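PHD finger protein 3 (Homo sapiens, PDB 6IC9) reads the phosphorylated C-terminal domain of RNA polymerase II through its SPOC domain, regulates neuronal gene expression, and probably binds zinc through other parts of the protein. Local coordinates at residues E86-I89 and S90-L94; F95-F98 and S99-R103. All blocks are in the same frame, centred on the assembly; numbering follows the deposited sequence.

Interaction 1 (E86-I89 and S90-L94); sequences EDQI and SYTLL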
ATOM      1  N   GLU A  86      13.768  -7.142  14.087  1.00 31.86           N
ATOM      2  CA  GLU A  86      13.172  -6.016  14.818  1.00 35.57           C
ATOM      3  C   GLU A  86      12.093  -5.324  13.986  1.00 32.84           C
ATOM      4  O   GLU A  86      10.970  -5.064  14.463  1.00 32.78           O
ATOM      5  CB  GLU A  86      14.300  -5.064  15.192  1.00 34.12           C
ATOM      6  CG  GLU A  86      13.976  -3.750  15.769  1.00 40.93           C
ATOM      7  CD  GLU A  86      15.302  -2.985  15.910  1.00 45.56           C
ATOM      8  OE1 GLU A  86      15.704  -2.224  14.977  1.00 45.91           O
ATOM      9  OE2 GLU A  86      15.976  -3.239  16.920  1.00 51.77           O
ATOM     10  N   ASP A  87      12.386  -5.090  12.705  1.00 30.16           N
ATOM     11  CA  ASP A  87      11.355  -4.553  11.805  1.00 29.32           C
ATOM     12  C   ASP A  87      10.125  -5.427  11.791  1.00 29.39           C
ATOM     13  O   ASP A  87       9.004  -4.925  11.746  1.00 29.77           O
ATOM     14  CB  ASP A  87      11.898  -4.440  10.404  1.00 27.91           C
ATOM     15  CG  ASP A  87      13.027  -3.402  10.311  1.00 31.88           C
ATOM     16  OD1 ASP A  87      12.861  -2.271  10.854  1.00 27.79           O
ATOM     17  OD2 ASP A  87      14.016  -3.730   9.612  1.00 33.55           O
ATOM     18  N   GLN A  88      10.310  -6.738  11.824  1.00 28.13           N
ATOM     19  CA  GLN A  88       9.167  -7.646  11.712  1.00 30.78           C
ATOM     20  C   GLN A  88       8.194  -7.498  12.886  1.00 29.50           C
ATOM     21  O   GLN A  88       6.978  -7.584  12.706  1.00 26.72           O
ATOM     22  CB  GLN A  88       9.672  -9.083  11.583  1.00 33.26           C
ATOM     23  CG  GLN A  88       8.520 -10.036  11.285  1.00 33.71           C
ATOM     24  CD  GLN A  88       9.005 -11.428  11.006  1.00 43.13           C
ATOM     25  OE1 GLN A  88       8.591 -12.044  10.037  1.00 42.50           O
ATOM     26  NE2 GLN A  88       9.871 -11.942  11.869  1.00 39.99           N
ATOM     27  N   ILE A  89       8.690  -7.210  14.097  1.00 25.76           N
ATOM     28  CA  ILE A  89       7.775  -6.990  15.211  1.00 29.64           C
ATOM     29  C   ILE A  89       6.850  -5.798  14.930  1.00 29.31           C
ATOM     30  O   ILE A  89       5.647  -5.846  15.198  1.00 26.89           O
ATOM     31  CB  ILE A  89       8.572  -6.767  16.516  1.00 31.90           C
ATOM     32  CG1 ILE A  89       9.342  -8.050  16.851  1.00 35.46           C
ATOM     33  CG2 ILE A  89       7.606  -6.375  17.614  1.00 31.20           C
ATOM     34  CD1 ILE A  89      10.441  -7.797  17.955  1.00 43.89           C
ATOM     35  N   SER A  90       7.418  -4.681  14.465  1.00 26.39           N
ATOM     36  CA  SER A  90       6.610  -3.501  14.191  1.00 27.37           C
ATOM     37  C   SER A  90       5.737  -3.667  12.940  1.00 23.75           C
ATOM     38  O   SER A  90       4.655  -3.087  12.868  1.00 25.73           O
ATOM     39  CB  SER A  90       7.525  -2.293  14.015  1.00 30.81           C
ATOM     40  OG  SER A  90       8.181  -2.016  15.241  1.00 33.65           O
ATOM     41  N   TYR A  91       6.240  -4.373  11.932  1.00 25.47           N
ATOM     42  CA  TYR A  91       5.421  -4.715  10.761  1.00 25.20           C
ATOM     43  C   TYR A  91       4.147  -5.418  11.190  1.00 26.95           C
ATOM     44  O   TYR A  91       3.043  -5.078  10.730  1.00 27.77           O
ATOM     45  CB  TYR A  91       6.268  -5.613   9.856  1.00 27.69           C
ATOM     46  CG  TYR A  91       5.669  -6.039   8.529  1.00 25.18           C
ATOM     47  CD1 TYR A  91       4.695  -7.041   8.475  1.00 25.98           C
ATOM     48  CD2 TYR A  91       6.191  -5.527   7.342  1.00 25.99           C
ATOM     49  CE1 TYR A  91       4.189  -7.469   7.255  1.00 25.73           C
ATOM     50  CE2 TYR A  91       5.700  -5.936   6.099  1.00 24.76           C
ATOM     51  CZ  TYR A  91       4.727  -6.905   6.079  1.00 25.49           C
ATOM     52  OH  TYR A  91       4.259  -7.323   4.864  1.00 25.87           O
ATOM     53  N   THR A  92       4.302  -6.442  12.042  1.00 25.39           N
ATOM     54  CA  THR A  92       3.178  -7.189  12.609  1.00 30.39           C
ATOM     55  C   THR A  92       2.213  -6.296  13.394  1.00 28.48           C
ATOM     56  O   THR A  92       0.989  -6.473  13.297  1.00 27.47           O
ATOM     57  CB  THR A  92       3.720  -8.323  13.463  1.00 32.68           C
ATOM     58  OG1 THR A  92       4.441  -9.207  12.597  1.00 30.46           O
ATOM     59  CG2 THR A  92       2.601  -9.103  14.162  1.00 34.98           C
ATOM     60  N   LEU A  93       2.731  -5.360  14.211  1.00 28.02           N
ATOM     61  CA  LEU A  93       1.828  -4.436  14.909  1.00 29.53           C
ATOM     62  C   LEU A  93       0.983  -3.640  13.928  1.00 26.93           C
ATOM     63  O   LEU A  93      -0.219  -3.433  14.148  1.00 26.16           O
ATOM     64  CB  LEU A  93       2.614  -3.443  15.770  1.00 27.81           C
ATOM     65  CG  LEU A  93       3.186  -4.027  17.050  1.00 32.81           C
ATOM     66  CD1 LEU A  93       4.253  -3.069  17.614  1.00 34.24           C
ATOM     67  CD2 LEU A  93       2.037  -4.220  18.029  1.00 32.81           C
ATOM     68  N   LEU A  94       1.609  -3.158  12.853  1.00 26.19           N
ATOM     69  CA  LEU A  94       0.882  -2.368  11.876  1.00 23.40           C
ATOM     70  C   LEU A  94      -0.118  -3.209  11.108  1.00 23.66           C
ATOM     71  O   LEU A  94      -1.266  -2.782  10.915  1.00 24.23           O
ATOM     72  CB  LEU A  94       1.872  -1.700  10.904  1.00 23.68           C
ATOM     73  CG  LEU A  94       1.227  -0.575  10.055  1.00 25.03           C
ATOM     74  CD1 LEU A  94       0.634   0.493  10.917  1.00 31.66           C
ATOM     75  CD2 LEU A  94       2.311   0.023   9.142  1.00 27.23           C
TER
HETATM   76  O   HOH W   1      10.283  -3.113  15.984  1.00 46.28           O
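Tyr91 N to Asp87 O (2.8 Å), Thr92 N to Gln88 O and Leu93 N to Ile89 O make consecutive i to i+4 bonds in helix 85-101, the first two almost straight (166° and 169°). The second carbonyl, Gln88 O, also has Thr92 OG1 3.0 Å away: the hydroxyl is folded back beside its own backbone N (chi1 -63°), which brings it to the acceptor already used by the amide. At the start of the segment a water bridges Glu86 O and Ser90 OG. It donates to Glu86 O at 2.6 Å and is hydrogen-bonded to Ser90 OG at 2.5 Å, joining the first carbonyl of the segment to a hydroxyl four residues on. Leu93 lies back along the helix, its CG 3.6 Å from Ile89 O. Asp87 and Tyr91, a turn apart, are buried with their polar ends satisfied by the rest of the domain. The Asp87 carboxylate accepts from Thr84 N, just before the helix, and from Val28 N of strand 25-35, while Tyr91 OH is hydrogen-bonded to Phe80 O of strand 73-82 and to Leu148 N of strand 147-155. Leu94 continues this inner face, packing on Phe27 and Ile19 of strands 25-35 and 15-21.

Interaction 2 (F95-F98 and S99-R103); sequences FAYF and SSRKR
A Schellman motif ends helix 85-101 of the SPOC domain here: Lys102 takes a positive phi (51°), its N bonds back to Ser99 O, and Arg103 N reaches Phe98 O at 3.1 Å. Inside the last turn, Ser99 N and Ser100 N keep the helical bonds to Phe95 O and Ala96 O. Ser100 OG, turned in between its own N and carbonyl carbon (chi1 62°), donates to Ala96 O as well at 2.7 Å, giving that oxygen two donors from one residue. Ser99 CB sits over a face of the Phe95 ring as a CH-pi contact, 4.2 Å from its centroid. The main side-chain pair is Tyr97 and Arg101: the guanidinium lies flat on the phenol ring, planes 10° apart, a cation-pi stack, with CD making a CH-pi contact over the same face. Tyr97 OH is hydrogen-bonded to Arg54 NH1 of strand 48-55, and the Tyr97 side chain also packs on the bound peptide. With an alanine in place of this tyrosine, the Arg101 guanidinium is likely to lose the ring it lies on, and Arg54 its hydroxyl partner. Arg101 is held from the edge too, NH1 donating in the guanidinium plane to a lone pair of Tyr97 O at 2.9 Å.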
ATOM      1  N   PHE A  95       0.286  -4.409  10.676  1.00 22.30           N
ATOM      2  CA  PHE A  95      -0.688  -5.335  10.075  1.00 23.95           C
ATOM      3  C   PHE A  95      -1.903  -5.543  11.001  1.00 26.27           C
ATOM      4  O   PHE A  95      -3.046  -5.437  10.574  1.00 25.20           O
ATOM      5  CB  PHE A  95      -0.032  -6.702   9.822  1.00 24.04           C
ATOM      6  CG  PHE A  95      -1.027  -7.726   9.311  1.00 30.26           C
ATOM      7  CD1 PHE A  95      -1.753  -8.517  10.163  1.00 33.24           C
ATOM      8  CD2 PHE A  95      -1.281  -7.802   7.962  1.00 28.33           C
ATOM      9  CE1 PHE A  95      -2.709  -9.434   9.668  1.00 31.79           C
ATOM     10  CE2 PHE A  95      -2.235  -8.716   7.466  1.00 31.69           C
ATOM     11  CZ  PHE A  95      -2.932  -9.518   8.324  1.00 32.82           C
ATOM     12  N   ALA A  96      -1.645  -5.852  12.276  1.00 26.74           N
ATOM     13  CA  ALA A  96      -2.726  -6.107  13.230  1.00 30.64           C
ATOM     14  C   ALA A  96      -3.588  -4.867  13.447  1.00 26.89           C
ATOM     15  O   ALA A  96      -4.821  -4.970  13.628  1.00 27.47           O
ATOM     16  CB  ALA A  96      -2.156  -6.594  14.574  1.00 28.79           C
ATOM     17  N   TYR A  97      -2.962  -3.698  13.463  1.00 26.66           N
ATOM     18  CA  TYR A  97      -3.713  -2.456  13.652  1.00 26.72           C
ATOM     19  C   TYR A  97      -4.827  -2.355  12.626  1.00 27.77           C
ATOM     20  O   TYR A  97      -5.994  -2.104  12.963  1.00 25.70           O
ATOM     21  CB  TYR A  97      -2.762  -1.240  13.530  1.00 26.10           C
ATOM     22  CG  TYR A  97      -3.546   0.052  13.654  1.00 27.10           C
ATOM     23  CD1 TYR A  97      -3.687   0.660  14.873  1.00 30.54           C
ATOM     24  CD2 TYR A  97      -4.198   0.623  12.531  1.00 29.03           C
ATOM     25  CE1 TYR A  97      -4.445   1.807  15.014  1.00 34.67           C
ATOM     26  CE2 TYR A  97      -4.984   1.751  12.659  1.00 30.86           C
ATOM     27  CZ  TYR A  97      -5.079   2.353  13.910  1.00 33.52           C
ATOM     28  OH  TYR A  97      -5.859   3.484  14.029  1.00 36.35           O
ATOM     29  N   PHE A  98      -4.468  -2.491  11.347  1.00 25.99           N
ATOM     30  CA  PHE A  98      -5.454  -2.311  10.289  1.00 26.10           C
ATOM     31  C   PHE A  98      -6.308  -3.554  10.099  1.00 23.59           C
ATOM     32  O   PHE A  98      -7.505  -3.449   9.752  1.00 28.70           O
ATOM     33  CB  PHE A  98      -4.746  -1.964   8.958  1.00 25.05           C
ATOM     34  CG  PHE A  98      -4.236  -0.570   8.942  1.00 23.41           C
ATOM     35  CD1 PHE A  98      -5.139   0.479   8.949  1.00 26.39           C
ATOM     36  CD2 PHE A  98      -2.872  -0.304   9.062  1.00 24.98           C
ATOM     37  CE1 PHE A  98      -4.701   1.797   9.011  1.00 30.00           C
ATOM     38  CE2 PHE A  98      -2.423   1.026   9.112  1.00 28.43           C
ATOM     39  CZ  PHE A  98      -3.350   2.068   9.108  1.00 30.74           C
ATOM     40  N   SER A  99      -5.721  -4.751  10.273  1.00 26.80           N
ATOM     41  CA  SER A  99      -6.518  -5.964  10.079  1.00 30.90           C
ATOM     42  C   SER A  99      -7.658  -6.030  11.081  1.00 30.63           C
ATOM     43  O   SER A  99      -8.798  -6.343  10.715  1.00 29.36           O
ATOM     44  CB  SER A  99      -5.634  -7.206  10.235  1.00 34.56           C
ATOM     45  OG  SER A  99      -6.374  -8.349   9.881  1.00 39.23           O
ATOM     46  N   SER A 100      -7.365  -5.718  12.343  1.00 31.23           N
ATOM     47  CA  SER A 100      -8.366  -5.834  13.408  1.00 33.95           C
ATOM     48  C   SER A 100      -9.507  -4.845  13.209  1.00 34.50           C
ATOM     49  O   SER A 100     -10.678  -5.186  13.421  1.00 34.27           O
ATOM     50  CB  SER A 100      -7.698  -5.620  14.785  1.00 27.33           C
ATOM     51  OG  SER A 100      -7.112  -4.315  14.946  1.00 29.86           O
ATOM     52  N   ARG A 101      -9.198  -3.648  12.736  1.00 29.53           N
ATOM     53  CA  ARG A 101     -10.180  -2.597  12.484  1.00 31.46           C
ATOM     54  C   ARG A 101     -10.839  -2.651  11.105  1.00 29.76           C
ATOM     55  O   ARG A 101     -11.784  -1.876  10.856  1.00 33.43           O
ATOM     56  CB  ARG A 101      -9.492  -1.235  12.691  1.00 29.97           C
ATOM     57  CG  ARG A 101      -8.957  -1.033  14.117  1.00 28.84           C
ATOM     58  CD  ARG A 101      -8.094   0.213  14.272  1.00 28.15           C
ATOM     59  NE  ARG A 101      -7.695   0.477  15.648  1.00 28.52           N
ATOM     60  CZ  ARG A 101      -6.813  -0.234  16.325  1.00 31.55           C
ATOM     61  NH1 ARG A 101      -6.204  -1.289  15.752  1.00 27.37           N
ATOM     62  NH2 ARG A 101      -6.524   0.120  17.560  1.00 31.66           N
ATOM     63  N   LYS A 102     -10.433  -3.575  10.231  1.00 29.00           N
ATOM     64  CA  LYS A 102     -10.953  -3.670   8.872  1.00 34.61           C
ATOM     65  C   LYS A 102     -10.863  -2.306   8.204  1.00 33.63           C
ATOM     66  O   LYS A 102     -11.855  -1.742   7.729  1.00 33.31           O
ATOM     67  CB  LYS A 102     -12.392  -4.204   8.853  1.00 35.59           C
ATOM     68  CG  LYS A 102     -12.520  -5.570   9.528  1.00 39.36           C
ATOM     69  CD  LYS A 102     -13.994  -5.985   9.667  1.00 47.86           C
ATOM     70  CE  LYS A 102     -14.103  -7.352  10.351  1.00 58.98           C
ATOM     71  NZ  LYS A 102     -13.428  -8.383   9.507  1.00 63.00           N
ATOM     72  N   ARG A 103      -9.651  -1.746   8.238  1.00 29.44           N
ATOM     73  CA  ARG A 103      -9.382  -0.470   7.598  1.00 29.23           C
ATOM     74  C   ARG A 103      -8.152  -0.648   6.726  1.00 27.66           C
ATOM     75  O   ARG A 103      -7.380  -1.600   6.890  1.00 26.63           O
ATOM     76  CB  ARG A 103      -9.134   0.667   8.639  1.00 28.00           C
ATOM     77  CG  ARG A 103     -10.391   1.021   9.514  1.00 28.49           C
ATOM     78  CD  ARG A 103     -11.474   1.680   8.667  1.00 35.86           C
ATOM     79  NE  ARG A 103     -12.627   2.121   9.463  1.00 41.84           N
ATOM     80  CZ  ARG A 103     -13.693   1.358   9.706  1.00 46.10           C
ATOM     81  NH1 ARG A 103     -13.727   0.120   9.257  1.00 41.10           N
ATOM     82  NH2 ARG A 103     -14.716   1.813  10.425  1.00 49.40           N
TER

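In the fold
From the N terminus, the chain runs through strands 15-21, 25-35, 48-55 and 73-82 before entering helix 85-101, where interactions 1 and 2 follow in series, neither nested nor crossed, their centres about 13 Å apart. Both are local, made of residues about a turn apart, so neither closes a large loop; interaction 2 ends the helix and turns the chain into strand 104-107. Residues 86-101 make one rod laid against the SPOC sheet, and 102-103 turn away from it. The 86-94 half is tied to strands 25-35, 73-82 and 147-155, whereas the 95-103 half meets strands 48-55 and 114-122 and touches the bound peptide. Strand 15-21 is shared, reached by Leu94 from the first half and by Tyr97 and Phe98 from the second.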